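Local coordinates for protein molinate hydrolase (PDB 4UB9) that hydrolyses the thiocarbamate herbicide molinate and, as a zinc-binding member of the amidohydrolase family, probably cleaves carbon-nitrogen bonds other than peptide bonds, at residues V57-D61 and G62-K66; T194-S197 and R198-D202; P226-R229 and E230-R234; Q329-T332 and I333-A337. All blocks are in the same frame, centred on the assembly; numbering follows the deposited sequence.

Contact 1. Residues V57-D61 and G62-K66; sequences VFIED and GRITK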
loop_
_atom_site.group_PDB
_atom_site.type_symbol
_atom_site.label_atom_id
_atom_site.label_comp_id
_atom_site.label_asym_id
_atom_site.label_seq_id
_atom_site.Cartn_x
_atom_site.Cartn_y
_atom_site.Cartn_z
ATOM N N VAL A 57 -21.985 23.190 -50.979
ATOM C CA VAL A 57 -22.565 21.942 -50.509
ATOM C C VAL A 57 -23.995 22.166 -50.064
ATOM O O VAL A 57 -24.283 23.079 -49.282
ATOM C CB VAL A 57 -21.799 21.378 -49.315
ATOM C CG1 VAL A 57 -22.459 20.087 -48.829
ATOM C CG2 VAL A 57 -20.348 21.154 -49.681
ATOM N N PHE A 58 -24.889 21.359 -50.596
ATOM C CA PHE A 58 -26.294 21.570 -50.352
ATOM C C PHE A 58 -26.876 20.374 -49.643
ATOM O O PHE A 58 -26.799 19.231 -50.126
ATOM C CB PHE A 58 -27.076 21.841 -51.650
ATOM C CG PHE A 58 -28.493 22.284 -51.422
ATOM C CD1 PHE A 58 -28.763 23.577 -51.045
ATOM C CD2 PHE A 58 -29.563 21.418 -51.637
ATOM C CE1 PHE A 58 -30.065 24.006 -50.836
ATOM C CE2 PHE A 58 -30.875 21.843 -51.443
ATOM C CZ PHE A 58 -31.123 23.141 -51.030
ATOM N N ILE A 59 -27.512 20.671 -48.523
ATOM C CA ILE A 59 -28.105 19.646 -47.669
ATOM C C ILE A 59 -29.577 19.903 -47.519
ATOM O O ILE A 59 -29.997 21.013 -47.239
ATOM C CB ILE A 59 -27.461 19.609 -46.261
ATOM C CG1 ILE A 59 -25.965 19.296 -46.373
ATOM C CG2 ILE A 59 -28.151 18.597 -45.367
ATOM C CD1 ILE A 59 -25.132 19.963 -45.286
ATOM N N GLU A 60 -30.331 18.830 -47.633
ATOM C CA GLU A 60 -31.768 18.867 -47.589
ATOM C C GLU A 60 -32.292 17.727 -46.700
ATOM O O GLU A 60 -32.027 16.562 -46.948
ATOM C CB GLU A 60 -32.272 18.694 -49.006
ATOM C CG GLU A 60 -33.646 19.245 -49.259
ATOM C CD GLU A 60 -34.075 19.039 -50.710
ATOM O OE1 GLU A 60 -35.229 18.617 -50.956
ATOM O OE2 GLU A 60 -33.240 19.282 -51.607
ATOM N N ASP A 61 -33.032 18.086 -45.661
ATOM C CA ASP A 61 -33.580 17.114 -44.716
ATOM C C ASP A 61 -32.536 16.139 -44.155
ATOM O O ASP A 61 -32.748 14.927 -44.107
ATOM C CB ASP A 61 -34.739 16.355 -45.366
ATOM C CG ASP A 61 -35.967 17.239 -45.564
ATOM O OD1 ASP A 61 -35.900 18.436 -45.242
ATOM O OD2 ASP A 61 -36.999 16.745 -46.031
ATOM N N GLY A 62 -31.395 16.696 -43.771
ATOM C CA GLY A 62 -30.324 15.919 -43.151
ATOM C C GLY A 62 -29.338 15.247 -44.086
ATOM O O GLY A 62 -28.256 14.903 -43.680
ATOM N N ARG A 63 -29.703 15.112 -45.357
ATOM C CA ARG A 63 -28.870 14.438 -46.364
ATOM C C ARG A 63 -28.289 15.384 -47.415
ATOM O O ARG A 63 -28.974 16.302 -47.902
ATOM C CB ARG A 63 -29.659 13.346 -47.081
ATOM C CG ARG A 63 -29.323 11.924 -46.642
ATOM C CD ARG A 63 -30.120 11.493 -45.414
ATOM N NE ARG A 63 -29.882 10.144 -44.848
ATOM C CZ ARG A 63 -28.815 9.346 -45.017
ATOM N NH1 ARG A 63 -27.776 9.654 -45.787
ATOM N NH2 ARG A 63 -28.785 8.186 -44.396
ATOM N N ILE A 64 -27.019 15.154 -47.757
ATOM C CA ILE A 64 -26.355 15.900 -48.806
ATOM C C ILE A 64 -27.033 15.550 -50.117
ATOM O O ILE A 64 -27.078 14.381 -50.510
ATOM C CB ILE A 64 -24.848 15.594 -48.902
ATOM C CG1 ILE A 64 -24.109 16.032 -47.641
ATOM C CG2 ILE A 64 -24.222 16.331 -50.080
ATOM C CD1 ILE A 64 -22.679 15.539 -47.532
ATOM N N THR A 65 -27.534 16.575 -50.795
ATOM C CA THR A 65 -28.178 16.405 -52.134
ATOM C C THR A 65 -27.349 16.950 -53.293
ATOM O O THR A 65 -27.461 16.455 -54.398
ATOM C CB THR A 65 -29.582 17.044 -52.197
ATOM O OG1 THR A 65 -29.490 18.426 -51.842
ATOM C CG2 THR A 65 -30.535 16.338 -51.257
ATOM N N LYS A 66 -26.503 17.930 -53.030
ATOM C CA LYS A 66 -25.699 18.515 -54.075
ATOM C C LYS A 66 -24.336 18.959 -53.614
ATOM O O LYS A 66 -24.193 19.577 -52.573
ATOM C CB LYS A 66 -26.432 19.739 -54.640
ATOM C CG LYS A 66 -27.196 19.480 -55.922
ATOM C CD LYS A 66 -28.395 20.405 -56.091
ATOM C CE LYS A 66 -28.880 20.373 -57.538
ATOM N NZ LYS A 66 -30.348 20.158 -57.601
#
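F58 O takes three donors from the returning strand. T65 N lies in the carbonyl plane, 2.8 Å from F58 O. K66 N is 3.2 Å from F58 O and tilted slightly from that plane. The third donor, T65 OG1, sits above the plane at 3.3 Å from F58 O, not on a lone pair. T65 OG1 stands between its own backbone N and carbonyl carbon (chi1 56°). This also sets it at the edge of the F58 ring, 3.0 Å from F58 CD2. The methyl branch, T65 CG2, packs on E60 CB at 3.7 Å, the two side chains crossing at about a right angle. On the face opposite F58 and E60, I59 CG1 meets I64 CG1 at 4.0 Å. Nearer the turn, E60 N and R63 O form an almost straight bond of 2.9 Å. G62 has a positive phi (87°), at which a CB would jam against D61 O. The R63 guanidinium leads away to a salt bridge with E435. Backbone bonds from V57 and I59 to I38 and I36 join strand 36-39. T65 and K66 both face F58, a classic beta bulge in a hairpin closed by a type I' turn from E60 to R63.

Contact 2. Residues T194-S197 and R198-D202; sequences TVMS and RTFAD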
loop_
_atom_site.group_PDB
_atom_site.type_symbol
_atom_site.label_atom_id
_atom_site.label_comp_id
_atom_site.label_asym_id
_atom_site.label_seq_id
_atom_site.Cartn_x
_atom_site.Cartn_y
_atom_site.Cartn_z
ATOM N N THR A 194 -9.432 -0.697 -1.532
ATOM C CA THR A 194 -9.002 -0.601 -0.149
ATOM C C THR A 194 -9.701 0.515 0.655
ATOM O O THR A 194 -9.640 0.525 1.858
ATOM C CB THR A 194 -7.474 -0.396 -0.032
ATOM O OG1 THR A 194 -7.082 0.855 -0.614
ATOM C CG2 THR A 194 -6.713 -1.554 -0.715
ATOM N N VAL A 195 -10.301 1.486 -0.020
ATOM C CA VAL A 195 -10.865 2.634 0.677
ATOM C C VAL A 195 -12.283 2.972 0.305
ATOM O O VAL A 195 -12.772 4.042 0.636
ATOM C CB VAL A 195 -10.013 3.906 0.469
ATOM C CG1 VAL A 195 -8.597 3.699 0.952
ATOM C CG2 VAL A 195 -9.957 4.304 -0.993
ATOM N N MET A 196 -12.942 2.085 -0.414
ATOM C CA MET A 196 -14.328 2.290 -0.803
ATOM C C MET A 196 -15.149 1.064 -0.363
ATOM O O MET A 196 -14.580 0.031 -0.034
ATOM C CB MET A 196 -14.454 2.463 -2.305
ATOM C CG MET A 196 -14.167 1.193 -3.081
ATOM S SD MET A 196 -13.918 1.431 -4.854
ATOM C CE MET A 196 -15.533 2.053 -5.297
ATOM N N SER A 197 -16.469 1.209 -0.329
ATOM C CA SER A 197 -17.304 0.105 0.036
ATOM C C SER A 197 -17.215 -0.977 -1.048
ATOM O O SER A 197 -17.164 -0.669 -2.244
ATOM C CB SER A 197 -18.770 0.519 0.243
ATOM O OG SER A 197 -19.341 1.017 -0.949
ATOM N N ARG A 198 -17.243 -2.228 -0.615
ATOM C CA ARG A 198 -17.329 -3.344 -1.536
ATOM C C ARG A 198 -18.633 -3.282 -2.320
ATOM O O ARG A 198 -18.664 -3.535 -3.532
ATOM C CB ARG A 198 -17.198 -4.642 -0.770
ATOM C CG ARG A 198 -17.245 -5.906 -1.609
ATOM C CD ARG A 198 -17.127 -7.123 -0.688
ATOM N NE ARG A 198 -18.034 -7.147 0.480
ATOM C CZ ARG A 198 -19.380 -7.159 0.470
ATOM N NH1 ARG A 198 -20.085 -7.115 -0.665
ATOM N NH2 ARG A 198 -20.028 -7.191 1.633
ATOM N N THR A 199 -19.706 -2.894 -1.648
ATOM C CA THR A 199 -21.019 -2.848 -2.300
ATOM C C THR A 199 -21.002 -1.888 -3.496
ATOM O O THR A 199 -21.468 -2.231 -4.595
ATOM C CB THR A 199 -22.094 -2.376 -1.315
ATOM O OG1 THR A 199 -22.135 -3.270 -0.208
ATOM C CG2 THR A 199 -23.451 -2.353 -2.000
ATOM N N PHE A 200 -20.436 -0.694 -3.295
ATOM C CA PHE A 200 -20.380 0.311 -4.385
ATOM C C PHE A 200 -19.427 -0.147 -5.486
ATOM O O PHE A 200 -19.740 -0.077 -6.649
ATOM C CB PHE A 200 -19.943 1.669 -3.852
ATOM C CG PHE A 200 -19.898 2.757 -4.902
ATOM C CD1 PHE A 200 -20.992 3.020 -5.703
ATOM C CD2 PHE A 200 -18.767 3.498 -5.084
ATOM C CE1 PHE A 200 -20.946 3.992 -6.682
ATOM C CE2 PHE A 200 -18.708 4.487 -6.046
ATOM C CZ PHE A 200 -19.801 4.743 -6.839
ATOM N N ALA A 201 -18.275 -0.665 -5.095
ATOM C CA ALA A 201 -17.304 -1.171 -6.069
ATOM C C ALA A 201 -17.898 -2.285 -6.931
ATOM O O ALA A 201 -17.734 -2.298 -8.142
ATOM C CB ALA A 201 -16.058 -1.660 -5.382
ATOM N N ASP A 202 -18.659 -3.178 -6.311
ATOM C CA ASP A 202 -19.294 -4.283 -7.058
ATOM C C ASP A 202 -20.358 -3.780 -7.993
ATOM O O ASP A 202 -20.535 -4.263 -9.107
ATOM C CB ASP A 202 -19.902 -5.349 -6.104
ATOM C CG ASP A 202 -18.856 -6.182 -5.412
ATOM O OD1 ASP A 202 -17.662 -6.153 -5.789
ATOM O OD2 ASP A 202 -19.195 -6.869 -4.432
#
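S197 and F200 meet where the chain enters helix 198-209. S197 OG accepts from F200 N at 3.1 Å, with an N-H...O angle of 150°. S197 OG stands between its own backbone N and carbonyl carbon (chi1 63°), which turns it over the first helical turn. It also lies close to F200 CB, at 3.0 Å. E113 of the second subunit hydrogen-bonds the same hydroxyl, so S197 OG is held from two sides of the subunit boundary. M196, the residue before, packs on the same turn. Its chain bends at the sulfur (chi3 -63°), and M196 CE comes obliquely to the F200 ring, 3.5 Å from F200 CD2. The same methyl lies 3.8 Å from A201 CB. This tight, buried part continues onto I112 and L115 of helix 111-118. S197 is a helix N-cap: besides its side-chain bond, S197 O accepts from A201 N at 3.1 Å. A valine in place of S197 would probably leave F200 N without its cap and E113 of the second subunit without its hydroxyl partner. R117 of the second subunit makes a cation-pi contact with the F200 ring. D384 of that subunit bonds both R198 N and T199 OG1, and a carboxylate there would probably be favoured by the partial positive charge of the helix N-terminus. The other side is looser. R198 is exposed, and R198 NH1 reaches D202 OD2 only in a long salt bridge of 3.9 Å, with the carboxylate oxygen at the guanidinium edge. D202 OD1 turns instead to R193.

Contact 3. Residues P226-R229 and E230-R234; sequences PLIR and EYLER
The R229 guanidinium meets E233 OE2 at its edge, near its plane. The R229 chain is extended, with CG anti to the backbone N (chi1 -177°). R229 NE thus gives a weak hydrogen bond of 3.4 Å to E233 OE2, within a salt bridge. The carboxylate plane is turned 67° from the guanidinium plane, so the groups do not pair flat. The Y231 ring receives I228 CD1 obliquely, 4.3 Å from Y231 CD2, while Y231 OH is bonded to A171 O and T173 N. One turn on, I228 CG1 touches L232 CD1 at 3.9 Å. L232 CG also lies 3.3 Å from I228 O, beside the backbone bond from L232 N. An alanine in place of L232 would probably open a gap beside I228 and leave its CG1 without this neighbour. On the exposed side a water donates to L227 O and, at 2.8 Å, to E230 OE1, tying that carboxylate to the preceding turn. Most of these contacts lie along helix 221-232, with backbone bonds such as Y231 N to L227 O. I228 packs on L268 and E271 of helix 262-275. I228 and Y231 both reach I175 of strand 174-175.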
loop_
_atom_site.group_PDB
_atom_site.type_symbol
_atom_site.label_atom_id
_atom_site.label_comp_id
_atom_site.label_asym_id
_atom_site.label_seq_id
_atom_site.Cartn_x
_atom_site.Cartn_y
_atom_site.Cartn_z
ATOM N N PRO A 226 -22.530 -19.132 -25.712
ATOM C CA PRO A 226 -23.805 -18.453 -25.507
ATOM C C PRO A 226 -23.691 -17.095 -24.837
ATOM O O PRO A 226 -24.546 -16.223 -25.030
ATOM C CB PRO A 226 -24.591 -19.429 -24.587
ATOM C CG PRO A 226 -23.571 -20.374 -24.035
ATOM C CD PRO A 226 -22.492 -20.460 -25.078
ATOM N N LEU A 227 -22.670 -16.926 -24.004
ATOM C CA LEU A 227 -22.497 -15.651 -23.260
ATOM C C LEU A 227 -22.173 -14.500 -24.206
ATOM O O LEU A 227 -22.813 -13.448 -24.159
ATOM C CB LEU A 227 -21.433 -15.767 -22.203
ATOM C CG LEU A 227 -21.784 -16.744 -21.066
ATOM C CD1 LEU A 227 -20.605 -16.857 -20.100
ATOM C CD2 LEU A 227 -23.021 -16.323 -20.297
ATOM N N ILE A 228 -21.227 -14.736 -25.104
ATOM C CA ILE A 228 -20.890 -13.727 -26.110
ATOM C C ILE A 228 -22.034 -13.484 -27.084
ATOM O O ILE A 228 -22.337 -12.352 -27.439
ATOM C CB ILE A 228 -19.613 -14.016 -26.896
ATOM C CG1 ILE A 228 -19.336 -12.893 -27.898
ATOM C CG2 ILE A 228 -19.685 -15.339 -27.656
ATOM C CD1 ILE A 228 -19.016 -11.560 -27.258
ATOM N N ARG A 229 -22.724 -14.539 -27.479
ATOM C CA ARG A 229 -23.868 -14.372 -28.352
ATOM C C ARG A 229 -24.962 -13.532 -27.726
ATOM O O ARG A 229 -25.502 -12.619 -28.336
ATOM C CB ARG A 229 -24.451 -15.711 -28.743
ATOM C CG ARG A 229 -25.586 -15.522 -29.710
ATOM C CD ARG A 229 -25.826 -16.825 -30.433
ATOM N NE ARG A 229 -26.811 -16.648 -31.476
ATOM C CZ ARG A 229 -27.257 -17.619 -32.262
ATOM N NH1 ARG A 229 -26.787 -18.861 -32.146
ATOM N NH2 ARG A 229 -28.175 -17.338 -33.185
ATOM N N GLU A 230 -25.283 -13.852 -26.499
ATOM C CA GLU A 230 -26.281 -13.091 -25.755
ATOM C C GLU A 230 -25.899 -11.601 -25.583
ATOM O O GLU A 230 -26.751 -10.694 -25.694
ATOM C CB GLU A 230 -26.471 -13.752 -24.391
ATOM C CG GLU A 230 -27.192 -12.898 -23.358
ATOM C CD GLU A 230 -27.232 -13.542 -21.976
ATOM O OE1 GLU A 230 -26.207 -14.093 -21.482
ATOM O OE2 GLU A 230 -28.318 -13.489 -21.365
ATOM N N TYR A 231 -24.619 -11.390 -25.277
ATOM C CA TYR A 231 -24.080 -10.043 -25.136
ATOM C C TYR A 231 -24.308 -9.252 -26.422
ATOM O O TYR A 231 -24.859 -8.187 -26.399
ATOM C CB TYR A 231 -22.584 -10.072 -24.808
ATOM C CG TYR A 231 -22.011 -8.679 -24.767
ATOM C CD1 TYR A 231 -22.255 -7.837 -23.669
ATOM C CD2 TYR A 231 -21.295 -8.167 -25.838
ATOM C CE1 TYR A 231 -21.743 -6.566 -23.635
ATOM C CE2 TYR A 231 -20.773 -6.896 -25.816
ATOM C CZ TYR A 231 -21.014 -6.093 -24.723
ATOM O OH TYR A 231 -20.524 -4.805 -24.674
ATOM N N LEU A 232 -23.924 -9.842 -27.547
ATOM C CA LEU A 232 -24.077 -9.203 -28.831
ATOM C C LEU A 232 -25.541 -8.898 -29.120
ATOM O O LEU A 232 -25.856 -7.892 -29.729
ATOM C CB LEU A 232 -23.466 -10.041 -29.951
ATOM C CG LEU A 232 -21.940 -10.154 -29.848
ATOM C CD1 LEU A 232 -21.401 -11.214 -30.784
ATOM C CD2 LEU A 232 -21.248 -8.844 -30.159
ATOM N N GLU A 233 -26.436 -9.771 -28.692
ATOM C CA GLU A 233 -27.868 -9.551 -28.892
ATOM C C GLU A 233 -28.432 -8.444 -28.025
ATOM O O GLU A 233 -29.573 -8.067 -28.190
ATOM C CB GLU A 233 -28.649 -10.832 -28.696
ATOM C CG GLU A 233 -28.673 -11.599 -30.017
ATOM C CD GLU A 233 -28.887 -13.089 -29.856
ATOM O OE1 GLU A 233 -29.393 -13.514 -28.785
ATOM O OE2 GLU A 233 -28.568 -13.833 -30.814
ATOM N N ARG A 234 -27.637 -7.874 -27.130
ATOM C CA ARG A 234 -28.115 -6.720 -26.359
ATOM C C ARG A 234 -28.130 -5.420 -27.131
ATOM O O ARG A 234 -28.739 -4.466 -26.701
ATOM C CB ARG A 234 -27.279 -6.463 -25.119
ATOM C CG ARG A 234 -27.437 -7.512 -24.066
ATOM C CD ARG A 234 -26.227 -7.455 -23.153
ATOM N NE ARG A 234 -26.374 -8.372 -22.049
ATOM C CZ ARG A 234 -27.073 -8.088 -20.960
ATOM N NH1 ARG A 234 -27.194 -9.002 -20.016
ATOM N NH2 ARG A 234 -27.644 -6.895 -20.816
HETATM O O HOH W 1 -23.653 -13.003 -21.675
#

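Contact 4. Residues Q329-T332 and I333-A337; sequences QPTT and IAQQA
T332 is the N-cap of helix 333-341, and T331 packs on the first turn beside it. The segment follows strand 326-328 in a protein of the amidohydrolase family, which belongs to the TIM-barrel clan. T332 OG1 accepts from Q335 N at 3.1 Å, with an N-H...O angle of 159°. It is set there by its first torsion (chi1 62°), which puts OG1 between the backbone N and the carbonyl carbon and over the helix end. T332 OG1 also lies 3.2 Å from Q335 CB. E392 hydrogen-bonds the same hydroxyl, so two partners fix its rotation. T332 O in turn accepts from Q336 N at 3.0 Å, nearly straight at 164°. T331 crosses the side chains of Q335 and Q336 at about right angles. T331 OG1 comes to 3.5 Å from Q335 CG, and the T331 methyl lies against the Q336 chain near CB. T331 OG1 is buried and has no polar partner in the model, so the T331 side chain contributes packing only. I333 N, the first of the helix, is bonded to E410, and T331 O, before the cap, to K411. The side chain of T331 is about 11 Å from that of the zinc ligand H302, and the preceding Q329 touches H302. T332 leans on V403 of helix 400-410, T331 on S350 and Q336 on A347 of helix 347-350, at the end of the strand 326-328.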
loop_
_atom_site.group_PDB
_atom_site.type_symbol
_atom_site.label_atom_id
_atom_site.label_comp_id
_atom_site.label_asym_id
_atom_site.label_seq_id
_atom_site.Cartn_x
_atom_site.Cartn_y
_atom_site.Cartn_z
ATOM N N GLN A 329 -2.232 5.705 -31.137
ATOM C CA GLN A 329 -2.458 6.749 -30.101
ATOM C C GLN A 329 -1.122 7.337 -29.746
ATOM O O GLN A 329 -0.398 6.792 -28.920
ATOM C CB GLN A 329 -3.140 6.203 -28.863
ATOM C CG GLN A 329 -4.576 5.833 -29.178
ATOM C CD GLN A 329 -5.295 5.125 -28.057
ATOM O OE1 GLN A 329 -4.906 5.207 -26.896
ATOM N NE2 GLN A 329 -6.359 4.460 -28.401
ATOM N N PRO A 330 -0.753 8.400 -30.457
ATOM C CA PRO A 330 0.525 8.987 -30.273
ATOM C C PRO A 330 0.481 10.155 -29.320
ATOM O O PRO A 330 -0.555 10.641 -28.887
ATOM C CB PRO A 330 0.839 9.485 -31.664
ATOM C CG PRO A 330 -0.484 10.017 -32.096
ATOM C CD PRO A 330 -1.475 9.023 -31.584
ATOM N N THR A 331 1.667 10.628 -29.098
ATOM C CA THR A 331 1.932 11.661 -28.186
ATOM C C THR A 331 2.796 12.687 -28.946
ATOM O O THR A 331 3.610 12.320 -29.784
ATOM C CB THR A 331 2.643 10.985 -27.032
ATOM O OG1 THR A 331 2.366 11.683 -25.825
ATOM C CG2 THR A 331 4.051 10.827 -27.318
ATOM N N THR A 332 2.546 13.970 -28.731
ATOM C CA THR A 332 3.331 15.010 -29.393
ATOM C C THR A 332 4.722 15.040 -28.821
ATOM O O THR A 332 5.000 14.510 -27.744
ATOM C CB THR A 332 2.738 16.405 -29.218
ATOM O OG1 THR A 332 2.707 16.751 -27.835
ATOM C CG2 THR A 332 1.349 16.492 -29.775
ATOM N N ILE A 333 5.615 15.698 -29.523
ATOM C CA ILE A 333 7.005 15.842 -29.029
ATOM C C ILE A 333 7.074 16.456 -27.635
ATOM O O ILE A 333 7.768 15.970 -26.764
ATOM C CB ILE A 333 7.818 16.719 -30.007
ATOM C CG1 ILE A 333 8.086 15.906 -31.289
ATOM C CG2 ILE A 333 9.134 17.184 -29.376
ATOM C CD1 ILE A 333 8.425 16.757 -32.500
ATOM N N ALA A 334 6.293 17.517 -27.447
ATOM C CA ALA A 334 6.296 18.277 -26.205
ATOM C C ALA A 334 5.673 17.500 -25.044
ATOM O O ALA A 334 6.227 17.417 -23.949
ATOM C CB ALA A 334 5.562 19.583 -26.386
ATOM N N GLN A 335 4.515 16.900 -25.307
ATOM C CA GLN A 335 3.828 16.074 -24.292
ATOM C C GLN A 335 4.719 14.925 -23.834
ATOM O O GLN A 335 4.901 14.685 -22.642
ATOM C CB GLN A 335 2.480 15.579 -24.825
ATOM C CG GLN A 335 1.802 14.547 -23.956
ATOM C CD GLN A 335 1.408 15.053 -22.567
ATOM O OE1 GLN A 335 1.062 16.238 -22.350
ATOM N NE2 GLN A 335 1.406 14.133 -21.621
ATOM N N GLN A 336 5.322 14.255 -24.788
ATOM C CA GLN A 336 6.183 13.114 -24.468
ATOM C C GLN A 336 7.405 13.550 -23.728
ATOM O O GLN A 336 7.942 12.822 -22.888
ATOM C CB GLN A 336 6.628 12.349 -25.756
ATOM C CG GLN A 336 7.386 11.035 -25.459
ATOM C CD GLN A 336 6.592 9.991 -24.611
ATOM O OE1 GLN A 336 7.134 9.341 -23.704
ATOM N NE2 GLN A 336 5.326 9.831 -24.920
ATOM N N ALA A 337 7.935 14.692 -24.133
ATOM C CA ALA A 337 9.118 15.231 -23.428
ATOM C C ALA A 337 8.759 15.573 -21.975
ATOM O O ALA A 337 9.570 15.400 -21.071
ATOM C CB ALA A 337 9.643 16.466 -24.134
#

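Overall arrangement
Contacts 2 and 4 are the two buried ones, and both cap a helix start through a hydroxyl. They differ in who assists. In contact 2 a second subunit supplies carboxylates and a cation, while contact 4 is served within its own chain and lies nearest the zinc. Contacts 1 and 3 are partly buried. Contact 1 is a hairpin held by backbone bonds and a bulge, whereas contact 3 lies along a single helix, with apolar packing inward and a salt bridge and water outward. Contacts 2 and 3 sit on successive helices, their nearest atoms about 14 Å apart. Contacts 1 and 2 lie on opposite sides of the chain's centre, about 51 Å apart between centres. None of the four touch.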